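Protein MJ1225 (Methanocaldococcus jannaschii, PDB 3KH5) is a CBS-domain protein that binds AMP and ADP and is probably an archaeal counterpart of the gamma subunit of AMP-activated protein kinase. Local coordinates at residues D56-M61 with T173-G178; K168-T173 with R180-V185; G192-T197 with V223-I228. All blocks are in the same frame, centred on the assembly; numbering follows the deposited sequence.

Contact 1 (D56-M61 with T173-G178); sequences DIVDFM and TMVRNG. With ADP (adenosine-5'-diphosphate), chain D.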
loop_
_atom_site.group_PDB
_atom_site.type_symbol
_atom_site.label_atom_id
_atom_site.label_comp_id
_atom_site.label_asym_id
_atom_site.label_seq_id
_atom_site.Cartn_x
_atom_site.Cartn_y
_atom_site.Cartn_z
ATOM N N ASP A 56 -4.015 -3.744 -5.693
ATOM C CA ASP A 56 -4.811 -4.604 -6.563
ATOM C C ASP A 56 -6.039 -3.871 -7.087
ATOM O O ASP A 56 -6.470 -4.093 -8.222
ATOM C CB ASP A 56 -5.257 -5.848 -5.808
ATOM C CG ASP A 56 -4.101 -6.728 -5.411
ATOM O OD1 ASP A 56 -3.319 -7.113 -6.306
ATOM O OD2 ASP A 56 -3.984 -7.049 -4.208
ATOM N N ILE A 57 -6.607 -3.013 -6.241
ATOM C CA ILE A 57 -7.765 -2.205 -6.616
ATOM C C ILE A 57 -7.352 -1.152 -7.642
ATOM O O ILE A 57 -8.081 -0.903 -8.602
ATOM C CB ILE A 57 -8.430 -1.507 -5.393
ATOM C CG1 ILE A 57 -8.915 -2.529 -4.351
ATOM C CG2 ILE A 57 -9.574 -0.561 -5.844
ATOM C CD1 ILE A 57 -10.027 -3.475 -4.820
ATOM N N VAL A 58 -6.186 -0.541 -7.436
ATOM C CA VAL A 58 -5.622 0.426 -8.394
ATOM C C VAL A 58 -5.341 -0.217 -9.765
ATOM O O VAL A 58 -5.543 0.408 -10.811
ATOM C CB VAL A 58 -4.364 1.134 -7.818
ATOM C CG1 VAL A 58 -3.642 1.965 -8.879
ATOM C CG2 VAL A 58 -4.754 2.021 -6.646
ATOM N N ASP A 59 -4.881 -1.465 -9.738
ATOM C CA ASP A 59 -4.707 -2.302 -10.930
ATOM C C ASP A 59 -6.051 -2.489 -11.665
ATOM O O ASP A 59 -6.189 -2.158 -12.850
ATOM C CB ASP A 59 -4.123 -3.642 -10.448
ATOM C CG ASP A 59 -3.716 -4.576 -11.576
ATOM O OD1 ASP A 59 -4.325 -4.546 -12.662
ATOM O OD2 ASP A 59 -2.788 -5.385 -11.350
ATOM N N PHE A 60 -7.027 -3.015 -10.928
ATOM C CA PHE A 60 -8.412 -3.197 -11.365
ATOM C C PHE A 60 -9.040 -1.939 -11.979
ATOM O O PHE A 60 -9.738 -2.019 -12.988
ATOM C CB PHE A 60 -9.217 -3.668 -10.149
ATOM C CG PHE A 60 -10.698 -3.760 -10.369
ATOM C CD1 PHE A 60 -11.237 -4.720 -11.219
ATOM C CD2 PHE A 60 -11.563 -2.918 -9.673
ATOM C CE1 PHE A 60 -12.614 -4.817 -11.400
ATOM C CE2 PHE A 60 -12.942 -3.006 -9.846
ATOM C CZ PHE A 60 -13.468 -3.958 -10.711
ATOM N N MET A 61 -8.778 -0.786 -11.370
ATOM C CA MET A 61 -9.336 0.487 -11.826
ATOM C C MET A 61 -8.773 0.974 -13.161
ATOM O O MET A 61 -9.342 1.881 -13.775
ATOM C CB MET A 61 -9.110 1.570 -10.773
ATOM C CG MET A 61 -10.132 1.601 -9.645
ATOM S SD MET A 61 -9.590 2.593 -8.223
ATOM C CE MET A 61 -8.429 3.744 -8.978
ATOM N N THR A 173 1.447 4.010 -13.517
ATOM C CA THR A 173 2.759 4.262 -12.938
ATOM C C THR A 173 2.913 3.517 -11.620
ATOM O O THR A 173 3.948 2.895 -11.388
ATOM C CB THR A 173 3.027 5.772 -12.733
ATOM O OG1 THR A 173 2.846 6.464 -13.973
ATOM C CG2 THR A 173 4.446 6.016 -12.245
ATOM N N MET A 174 1.888 3.567 -10.771
ATOM C CA MET A 174 1.942 2.889 -9.476
ATOM C C MET A 174 2.077 1.377 -9.644
ATOM O O MET A 174 2.949 0.747 -9.039
ATOM C CB MET A 174 0.692 3.197 -8.644
ATOM C CG MET A 174 0.622 4.599 -8.063
ATOM S SD MET A 174 -0.900 4.847 -7.118
ATOM C CE MET A 174 -0.619 6.515 -6.516
ATOM N N VAL A 175 1.198 0.800 -10.461
ATOM C CA VAL A 175 1.100 -0.652 -10.599
ATOM C C VAL A 175 2.295 -1.264 -11.336
ATOM O O VAL A 175 2.829 -2.292 -10.903
ATOM C CB VAL A 175 -0.250 -1.073 -11.234
ATOM C CG1 VAL A 175 -0.247 -2.549 -11.630
ATOM C CG2 VAL A 175 -1.400 -0.786 -10.270
ATOM N N ARG A 176 2.725 -0.628 -12.427
ATOM C CA ARG A 176 3.901 -1.093 -13.180
ATOM C C ARG A 176 5.185 -1.066 -12.350
ATOM O O ARG A 176 6.025 -1.963 -12.464
ATOM C CB ARG A 176 4.114 -0.267 -14.453
ATOM C CG ARG A 176 3.012 -0.375 -15.512
ATOM C CD ARG A 176 2.947 -1.761 -16.168
ATOM N NE ARG A 176 4.256 -2.362 -16.419
ATOM C CZ ARG A 176 4.445 -3.666 -16.604
ATOM N NH1 ARG A 176 3.411 -4.501 -16.566
ATOM N NH2 ARG A 176 5.664 -4.143 -16.821
ATOM N N ASN A 177 5.334 -0.042 -11.517
ATOM C CA ASN A 177 6.552 0.122 -10.731
ATOM C C ASN A 177 6.480 -0.543 -9.356
ATOM O O ASN A 177 7.506 -0.685 -8.674
ATOM C CB ASN A 177 6.854 1.609 -10.570
ATOM C CG ASN A 177 7.352 2.248 -11.848
ATOM O OD1 ASN A 177 8.534 2.149 -12.179
ATOM N ND2 ASN A 177 6.457 2.922 -12.567
ATOM N N GLY A 178 5.272 -0.930 -8.949
ATOM C CA GLY A 178 5.029 -1.486 -7.614
ATOM C C GLY A 178 5.204 -0.494 -6.473
ATOM O O GLY A 178 5.637 -0.876 -5.382
HETATM P PB ADP D . 3.196 -4.119 -0.202
HETATM O O1B ADP D . 4.470 -3.669 -0.833
HETATM O O2B ADP D . 2.586 -2.979 0.788
HETATM O O3B ADP D . 3.342 -5.451 0.706
HETATM P PA ADP D . 1.238 -3.283 -1.779
HETATM O O1A ADP D . 1.605 -2.493 -2.976
HETATM O O2A ADP D . -0.346 -3.316 -1.397
HETATM O O3A ADP D . 2.077 -4.517 -1.247
HETATM O "O5'" ADP D . 0.757 -4.451 -2.841
HETATM C "C5'" ADP D . 1.439 -4.780 -4.091
HETATM C "C4'" ADP D . 1.035 -6.188 -4.630
HETATM O "O4'" ADP D . 1.662 -7.191 -3.767
HETATM C "C3'" ADP D . -0.480 -6.487 -4.635
HETATM O "O3'" ADP D . -0.804 -7.212 -5.829
HETATM C "C2'" ADP D . -0.669 -7.358 -3.390
HETATM O "O2'" ADP D . -1.782 -8.259 -3.518
HETATM C "C1'" ADP D . 0.643 -8.134 -3.356
HETATM N N9 ADP D . 0.952 -8.610 -1.975
HETATM C C8 ADP D . 0.961 -7.920 -0.828
HETATM N N7 ADP D . 1.298 -8.738 0.178
HETATM C C5 ADP D . 1.503 -9.946 -0.337
HETATM C C6 ADP D . 1.867 -11.180 0.187
HETATM N N6 ADP D . 2.091 -11.330 1.490
HETATM N N1 ADP D . 1.988 -12.225 -0.650
HETATM C C2 ADP D . 1.770 -12.101 -1.954
HETATM N N3 ADP D . 1.422 -10.938 -2.484
HETATM C C4 ADP D . 1.284 -9.858 -1.701
#
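V175 sets its two methyls against V58 and D59, and with them one helix of the first CBS repeat packs on one of the third. The contact is a small helix-helix crossing: the axes of 56-61 and 173-177 come within 9.4 Å, with their N-to-C directions 120° apart. It is made by van der Waals packing, one valine methyl reaching the opposite backbone, and no hydrogen bond crosses.

The apolar contacts centre on V175. Its CG2 lies 3.8 Å from V58 CG1, the two valine side chains pointing opposite ways as they pass, and the same methyl rests on the helix backbone 3.6 Å from D59 N. M174 adds a looser touch, with SD 4.4 Å from V58 CG1. S196 of helix 196-203 also lies against V58.

Polar groups work at the margins. With CG anti to the backbone N (chi1 -173°), the D59 side chain runs across V175 at about a right angle, OD2 passing 3.8 Å from V175 CG1, while OD1 accepts from the backbone N of K66. D56 faces away from the crossing and belongs to the site of the chain D ADP. Its OD2 accepts from T53 N, and its OD1 makes a salt bridge with K66 NZ. A two-pronged grip on the ribose is the usual task of the aspartate that follows the second strand of a CBS motif: O3' of the chain D ADP donates to D56 OD1 and O2' to D56 OD2, each at 2.6 Å.

Contact 2 (K168-T173 with R180-V185); sequences KDVART and RRLPVV. With ADP (adenosine-5'-diphosphate), chain E; AMP (adenosine monophosphate), chain C.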
loop_
_atom_site.group_PDB
_atom_site.type_symbol
_atom_site.label_atom_id
_atom_site.label_comp_id
_atom_site.label_asym_id
_atom_site.label_seq_id
_atom_site.Cartn_x
_atom_site.Cartn_y
_atom_site.Cartn_z
ATOM N N LYS A 168 -5.946 7.646 -14.355
ATOM C CA LYS A 168 -5.711 6.457 -15.167
ATOM C C LYS A 168 -4.220 6.223 -15.472
ATOM O O LYS A 168 -3.777 5.074 -15.523
ATOM C CB LYS A 168 -6.554 6.502 -16.451
ATOM C CG LYS A 168 -6.048 7.457 -17.527
ATOM C CD LYS A 168 -7.170 7.929 -18.446
ATOM C CE LYS A 168 -6.651 8.247 -19.847
ATOM N NZ LYS A 168 -5.422 9.112 -19.863
ATOM N N ASP A 169 -3.452 7.303 -15.651
ATOM C CA ASP A 169 -2.023 7.204 -15.993
ATOM C C ASP A 169 -1.137 7.067 -14.762
ATOM O O ASP A 169 -0.154 6.328 -14.783
ATOM C CB ASP A 169 -1.564 8.403 -16.835
ATOM C CG ASP A 169 -2.291 8.501 -18.170
ATOM O OD1 ASP A 169 -2.440 7.469 -18.863
ATOM O OD2 ASP A 169 -2.712 9.619 -18.531
ATOM N N VAL A 170 -1.475 7.793 -13.698
ATOM C CA VAL A 170 -0.791 7.627 -12.420
ATOM C C VAL A 170 -0.973 6.200 -11.895
ATOM O O VAL A 170 -0.039 5.620 -11.344
ATOM C CB VAL A 170 -1.270 8.663 -11.379
ATOM C CG1 VAL A 170 -0.681 8.377 -9.998
ATOM C CG2 VAL A 170 -0.895 10.060 -11.831
ATOM N N ALA A 171 -2.171 5.636 -12.079
ATOM C CA ALA A 171 -2.465 4.255 -11.675
ATOM C C ALA A 171 -1.543 3.242 -12.353
ATOM O O ALA A 171 -1.083 2.280 -11.727
ATOM C CB ALA A 171 -3.922 3.916 -11.961
ATOM N N ARG A 172 -1.310 3.456 -13.645
ATOM C CA ARG A 172 -0.352 2.675 -14.414
ATOM C C ARG A 172 1.027 2.777 -13.799
ATOM O O ARG A 172 1.691 1.766 -13.581
ATOM C CB ARG A 172 -0.295 3.207 -15.833
ATOM C CG ARG A 172 -1.463 2.806 -16.665
ATOM C CD ARG A 172 -1.058 1.651 -17.527
ATOM N NE ARG A 172 -1.501 1.911 -18.885
ATOM C CZ ARG A 172 -1.828 0.970 -19.761
ATOM N NH1 ARG A 172 -1.765 -0.313 -19.427
ATOM N NH2 ARG A 172 -2.224 1.315 -20.980
ATOM N N THR A 173 1.447 4.010 -13.517
ATOM C CA THR A 173 2.759 4.262 -12.938
ATOM C C THR A 173 2.913 3.517 -11.620
ATOM O O THR A 173 3.948 2.895 -11.388
ATOM C CB THR A 173 3.027 5.772 -12.733
ATOM O OG1 THR A 173 2.846 6.464 -13.973
ATOM C CG2 THR A 173 4.446 6.016 -12.245
ATOM N N ARG A 180 3.238 2.252 -4.047
ATOM C CA ARG A 180 1.980 2.794 -3.519
ATOM C C ARG A 180 1.980 4.314 -3.411
ATOM O O ARG A 180 0.918 4.934 -3.458
ATOM C CB ARG A 180 1.675 2.220 -2.134
ATOM C CG ARG A 180 1.339 0.739 -2.116
ATOM C CD ARG A 180 1.453 0.164 -0.709
ATOM N NE ARG A 180 0.677 0.914 0.282
ATOM C CZ ARG A 180 0.574 0.577 1.566
ATOM N NH1 ARG A 180 1.192 -0.505 2.027
ATOM N NH2 ARG A 180 -0.152 1.321 2.392
ATOM N N ARG A 181 3.160 4.909 -3.235
ATOM C CA ARG A 181 3.243 6.363 -3.034
ATOM C C ARG A 181 4.171 7.048 -4.046
ATOM O O ARG A 181 5.340 6.673 -4.218
ATOM C CB ARG A 181 3.622 6.733 -1.586
ATOM C CG ARG A 181 3.856 5.523 -0.651
ATOM C CD ARG A 181 2.795 5.129 0.385
ATOM N NE ARG A 181 3.486 4.017 1.024
ATOM C CZ ARG A 181 3.115 3.264 2.072
ATOM N NH1 ARG A 181 1.957 3.466 2.772
ATOM N NH2 ARG A 181 3.967 2.277 2.439
ATOM N N LEU A 182 3.616 8.052 -4.718
ATOM C CA LEU A 182 4.356 8.850 -5.679
ATOM C C LEU A 182 4.392 10.301 -5.217
ATOM O O LEU A 182 3.344 10.887 -4.927
ATOM C CB LEU A 182 3.719 8.754 -7.074
ATOM C CG LEU A 182 3.555 7.367 -7.717
ATOM C CD1 LEU A 182 2.850 7.482 -9.063
ATOM C CD2 LEU A 182 4.888 6.638 -7.880
ATOM N N PRO A 183 5.601 10.878 -5.118
ATOM C CA PRO A 183 5.675 12.323 -4.926
ATOM C C PRO A 183 5.118 13.033 -6.161
ATOM O O PRO A 183 5.305 12.546 -7.284
ATOM C CB PRO A 183 7.180 12.587 -4.794
ATOM C CG PRO A 183 7.783 11.268 -4.426
ATOM C CD PRO A 183 6.932 10.243 -5.100
ATOM N N VAL A 184 4.411 14.142 -5.959
ATOM C CA VAL A 184 3.926 14.937 -7.084
ATOM C C VAL A 184 4.888 16.112 -7.241
ATOM O O VAL A 184 5.159 16.839 -6.281
ATOM C CB VAL A 184 2.454 15.394 -6.905
ATOM C CG1 VAL A 184 1.922 16.009 -8.187
ATOM C CG2 VAL A 184 1.568 14.219 -6.474
ATOM N N VAL A 185 5.429 16.261 -8.445
ATOM C CA VAL A 185 6.513 17.202 -8.711
ATOM C C VAL A 185 6.119 18.102 -9.877
ATOM O O VAL A 185 5.552 17.630 -10.863
ATOM C CB VAL A 185 7.838 16.446 -9.018
ATOM C CG1 VAL A 185 8.931 17.399 -9.493
ATOM C CG2 VAL A 185 8.309 15.679 -7.787
HETATM P PB ADP E . 5.889 2.039 -1.288
HETATM O O1B ADP E . 5.375 2.176 0.099
HETATM O O2B ADP E . 5.714 3.426 -2.161
HETATM O O3B ADP E . 5.142 0.893 -2.153
HETATM P PA ADP E . 8.176 0.341 -0.862
HETATM O O1A ADP E . 8.504 0.195 0.577
HETATM O O2A ADP E . 7.294 -0.866 -1.467
HETATM O O3A ADP E . 7.458 1.738 -1.248
HETATM O "O5'" ADP E . 9.494 0.544 -1.730
HETATM C "C5'" ADP E . 10.475 -0.481 -1.968
HETATM C "C4'" ADP E . 11.744 0.250 -2.483
HETATM O "O4'" ADP E . 11.341 1.104 -3.603
HETATM C "C3'" ADP E . 12.367 1.173 -1.419
HETATM O "O3'" ADP E . 13.791 1.181 -1.569
HETATM C "C2'" ADP E . 11.787 2.552 -1.749
HETATM O "O2'" ADP E . 12.685 3.609 -1.367
HETATM C "C1'" ADP E . 11.620 2.496 -3.275
HETATM N N9 ADP E . 10.507 3.407 -3.722
HETATM C C8 ADP E . 9.308 3.564 -3.149
HETATM N N7 ADP E . 8.598 4.469 -3.825
HETATM C C5 ADP E . 9.340 4.898 -4.835
HETATM C C6 ADP E . 9.135 5.821 -5.858
HETATM N N6 ADP E . 7.986 6.488 -5.958
HETATM N N1 ADP E . 10.122 6.022 -6.746
HETATM C C2 ADP E . 11.273 5.362 -6.652
HETATM N N3 ADP E . 11.494 4.476 -5.689
HETATM C C4 ADP E . 10.552 4.223 -4.769
HETATM P P AMP C . -0.890 5.478 2.873
HETATM O O1P AMP C . -1.577 4.521 3.778
HETATM O O2P AMP C . -0.903 4.948 1.348
HETATM O O3P AMP C . 0.678 5.660 3.242
HETATM O "O5'" AMP C . -1.552 6.939 2.842
HETATM C "C5'" AMP C . -2.641 7.341 3.708
HETATM C "C4'" AMP C . -2.833 8.857 3.623
HETATM O "O4'" AMP C . -1.576 9.432 4.081
HETATM C "C3'" AMP C . -2.997 9.224 2.136
HETATM O "O3'" AMP C . -3.980 10.268 1.975
HETATM C "C2'" AMP C . -1.614 9.744 1.751
HETATM O "O2'" AMP C . -1.726 10.755 0.743
HETATM C "C1'" AMP C . -1.107 10.337 3.069
HETATM N N9 AMP C . 0.383 10.386 3.141
HETATM C C8 AMP C . 1.232 9.383 2.897
HETATM N N7 AMP C . 2.486 9.803 3.061
HETATM C C5 AMP C . 2.432 11.083 3.410
HETATM C C6 AMP C . 3.397 12.032 3.710
HETATM N N6 AMP C . 4.689 11.709 3.668
HETATM N N1 AMP C . 3.004 13.276 4.042
HETATM C C2 AMP C . 1.715 13.605 4.088
HETATM N N3 AMP C . 0.769 12.721 3.807
HETATM C C4 AMP C . 1.098 11.459 3.468
#
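L182 pushes CD1 between V170 and T173, which seats strand 181-185 on the preceding helix in the third CBS repeat. CD1 of L182 lies 3.8 Å from V170 CG1 and equally far from T173 CG2, while its other methyl, CD2, is 3.6 Å from N6 of the chain E ADP.

The polar interactions belong to the nucleotides. Backbone N atoms of R180 and R181 donate to O3B and O2B of this ADP, the first almost straight at 177°, and the carbonyl of R181 receives its adenine N6. A bend at chi2 (-104°) helps place the R181 guanidinium between two nucleotides: NE and NH2 both grip O1B of the chain E ADP, NH2 at 2.7 Å, and NH1 reaches AMP O3P at 2.6 Å, with the AMP phosphorus in the guanidinium plane. R180 NE lies 3.7 Å above the centre of that group, and R180 NH1 and NH2 form salt bridges with phosphate oxygens of the other ADP molecules. A leucine in place of R181 would probably leave both phosphates without the guanidinium they share. The chemistry implies a strand that gives L182 to hydrocarbon packing and the two arginines before it to clustered phosphates, whose charge they probably offset.

Contact 3 (G192-T197 with V223-I228); sequences GIITST and VRMEEI. With AMP (adenosine monophosphate), chain C.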
loop_
_atom_site.group_PDB
_atom_site.type_symbol
_atom_site.label_atom_id
_atom_site.label_comp_id
_atom_site.label_asym_id
_atom_site.label_seq_id
_atom_site.Cartn_x
_atom_site.Cartn_y
_atom_site.Cartn_z
ATOM N N GLY A 192 3.185 17.974 -3.816
ATOM C CA GLY A 192 2.219 17.094 -3.171
ATOM C C GLY A 192 2.662 15.642 -3.109
ATOM O O GLY A 192 3.783 15.301 -3.485
ATOM N N ILE A 193 1.770 14.791 -2.615
ATOM C CA ILE A 193 1.966 13.343 -2.622
ATOM C C ILE A 193 0.624 12.675 -2.943
ATOM O O ILE A 193 -0.438 13.181 -2.571
ATOM C CB ILE A 193 2.559 12.829 -1.275
ATOM C CG1 ILE A 193 3.103 11.394 -1.410
ATOM C CG2 ILE A 193 1.546 12.963 -0.126
ATOM C CD1 ILE A 193 4.031 10.955 -0.272
ATOM N N ILE A 194 0.683 11.553 -3.652
ATOM C CA ILE A 194 -0.502 10.778 -3.999
ATOM C C ILE A 194 -0.199 9.297 -3.729
ATOM O O ILE A 194 0.893 8.815 -4.057
ATOM C CB ILE A 194 -0.935 11.044 -5.480
ATOM C CG1 ILE A 194 -2.322 10.455 -5.767
ATOM C CG2 ILE A 194 0.101 10.529 -6.484
ATOM C CD1 ILE A 194 -3.470 11.305 -5.243
ATOM N N THR A 195 -1.143 8.592 -3.098
ATOM C CA THR A 195 -0.966 7.167 -2.777
ATOM C C THR A 195 -2.159 6.338 -3.267
ATOM O O THR A 195 -3.198 6.899 -3.610
ATOM C CB THR A 195 -0.724 6.917 -1.254
ATOM O OG1 THR A 195 -1.959 7.016 -0.533
ATOM C CG2 THR A 195 0.295 7.906 -0.674
ATOM N N SER A 196 -2.011 5.012 -3.298
ATOM C CA SER A 196 -3.103 4.119 -3.716
ATOM C C SER A 196 -4.362 4.273 -2.848
ATOM O O SER A 196 -5.482 4.070 -3.322
ATOM C CB SER A 196 -2.642 2.661 -3.725
ATOM O OG SER A 196 -2.221 2.242 -2.437
ATOM N N THR A 197 -4.153 4.646 -1.582
ATOM C CA THR A 197 -5.214 4.909 -0.598
ATOM C C THR A 197 -6.135 6.059 -1.035
ATOM O O THR A 197 -7.363 5.984 -0.881
ATOM C CB THR A 197 -4.585 5.206 0.799
ATOM O OG1 THR A 197 -4.101 3.985 1.376
ATOM C CG2 THR A 197 -5.591 5.832 1.752
ATOM N N VAL A 223 -9.896 12.204 -13.603
ATOM C CA VAL A 223 -9.557 13.195 -12.572
ATOM C C VAL A 223 -8.049 13.400 -12.519
ATOM O O VAL A 223 -7.290 12.435 -12.639
ATOM C CB VAL A 223 -10.063 12.745 -11.172
ATOM C CG1 VAL A 223 -9.647 13.736 -10.081
ATOM C CG2 VAL A 223 -11.564 12.606 -11.176
ATOM N N ARG A 224 -7.619 14.650 -12.352
ATOM C CA ARG A 224 -6.193 14.972 -12.305
ATOM C C ARG A 224 -5.698 15.036 -10.866
ATOM O O ARG A 224 -6.466 15.345 -9.952
ATOM C CB ARG A 224 -5.910 16.285 -13.043
ATOM C CG ARG A 224 -6.349 16.252 -14.499
ATOM C CD ARG A 224 -5.974 17.503 -15.260
ATOM N NE ARG A 224 -6.446 17.432 -16.643
ATOM C CZ ARG A 224 -5.691 17.119 -17.696
ATOM N NH1 ARG A 224 -4.395 16.868 -17.549
ATOM N NH2 ARG A 224 -6.229 17.076 -18.906
ATOM N N MET A 225 -4.412 14.740 -10.682
ATOM C CA MET A 225 -3.791 14.658 -9.353
ATOM C C MET A 225 -4.021 15.876 -8.468
ATOM O O MET A 225 -4.262 15.732 -7.269
ATOM C CB MET A 225 -2.290 14.371 -9.470
ATOM C CG MET A 225 -1.952 12.991 -10.020
ATOM S SD MET A 225 -2.794 11.629 -9.175
ATOM C CE MET A 225 -4.349 11.536 -10.076
ATOM N N GLU A 226 -3.961 17.064 -9.064
ATOM C CA GLU A 226 -4.183 18.310 -8.334
ATOM C C GLU A 226 -5.499 18.301 -7.553
ATOM O O GLU A 226 -5.601 18.935 -6.503
ATOM C CB GLU A 226 -4.148 19.507 -9.289
ATOM C CG GLU A 226 -5.296 19.543 -10.291
ATOM C CD GLU A 226 -5.122 20.597 -11.365
ATOM O OE1 GLU A 226 -5.993 20.659 -12.260
ATOM O OE2 GLU A 226 -4.131 21.359 -11.326
ATOM N N GLU A 227 -6.495 17.584 -8.065
ATOM C CA GLU A 227 -7.813 17.563 -7.444
ATOM C C GLU A 227 -7.843 16.740 -6.168
ATOM O O GLU A 227 -8.621 17.031 -5.255
ATOM C CB GLU A 227 -8.861 17.024 -8.421
ATOM C CG GLU A 227 -9.054 17.879 -9.661
ATOM C CD GLU A 227 -9.439 19.311 -9.332
ATOM O OE1 GLU A 227 -9.009 20.226 -10.066
ATOM O OE2 GLU A 227 -10.172 19.526 -8.337
ATOM N N ILE A 228 -6.998 15.716 -6.108
ATOM C CA ILE A 228 -7.086 14.725 -5.038
ATOM C C ILE A 228 -5.810 14.523 -4.222
ATOM O O ILE A 228 -5.852 13.906 -3.154
ATOM C CB ILE A 228 -7.629 13.354 -5.553
ATOM C CG1 ILE A 228 -6.747 12.788 -6.674
ATOM C CG2 ILE A 228 -9.093 13.484 -6.000
ATOM C CD1 ILE A 228 -6.914 11.287 -6.898
HETATM P P AMP C . -0.890 5.478 2.873
HETATM O O1P AMP C . -1.577 4.521 3.778
HETATM O O2P AMP C . -0.903 4.948 1.348
HETATM O O3P AMP C . 0.678 5.660 3.242
HETATM O "O5'" AMP C . -1.552 6.939 2.842
HETATM C "C5'" AMP C . -2.641 7.341 3.708
HETATM C "C4'" AMP C . -2.833 8.857 3.623
HETATM O "O4'" AMP C . -1.576 9.432 4.081
HETATM C "C3'" AMP C . -2.997 9.224 2.136
HETATM O "O3'" AMP C . -3.980 10.268 1.975
HETATM C "C2'" AMP C . -1.614 9.744 1.751
HETATM O "O2'" AMP C . -1.726 10.755 0.743
HETATM C "C1'" AMP C . -1.107 10.337 3.069
HETATM N N9 AMP C . 0.383 10.386 3.141
HETATM C C8 AMP C . 1.232 9.383 2.897
HETATM N N7 AMP C . 2.486 9.803 3.061
HETATM C C5 AMP C . 2.432 11.083 3.410
HETATM C C6 AMP C . 3.397 12.032 3.710
HETATM N N6 AMP C . 4.689 11.709 3.668
HETATM N N1 AMP C . 3.004 13.276 4.042
HETATM C C2 AMP C . 1.715 13.605 4.088
HETATM N N3 AMP C . 0.769 12.721 3.807
HETATM C C4 AMP C . 1.098 11.459 3.468
#
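I194 and M225 mark the nearest backbone approach, CA to CA 7.4 Å, where the end of strand 192-195 faces a short, weakly bonded helix at about 225-228. No hydrogen bond joins them; the contact is wholly apolar and buried.

The I194 side chain carries it. CG1 stands anti to the backbone N (chi1 -169°) and meets M225 SD at 3.6 Å, the two chains crossing at about a right angle. The bend of M225 at chi2 (-51°) brings its sulfur to the isoleucine, whereas chi3 only turns CE. Farther out, I228 holds CG1 between its backbone N and carbonyl carbon (chi1 58°), and its CD1 end reaches I194 CD1 at 3.8 Å. F199 of helix 196-203 packs on all three side chains, and V170 lies against M225.

Alternate residues of the strand turn to the AMP. I193 brings CD1 to 3.9 Å from N7 of the adenine. T195 OG1 donates to AMP O2P at 3.0 Å and also accepts a weak capping bond from T197 N, while T197 OG1 adds a weak bond to the same phosphate oxygen. The strand thus turns I194 to this apolar packing and its neighbours I193 and T195 to the nucleotide. Strand, N-capping threonine and, three residues on, D198 bonded to AMP form the nucleotide-binding signature typical of CBS domains.

From the N terminus, contact 1 comes first: helix 54-63 reaches helix 167-177 and closes a loop of 111 residues, tying the first CBS repeat to the third. Contact 2 starts on that same helix, shares T173 and closes a loop of six residues, mostly the end of the helix, onto strand 181-186, so the segments of contacts 1 and 2 alternate and cross. Contact 3 opens only after both have closed, and its loop of 25 mostly helical residues fastens the neighbouring antiparallel strand 189-195 to the short helix 225-228. M174 joins all three, its side chain also packing on L182 and against the backbone at I194-S196, while L182 N to I194 O couples contacts 2 and 3.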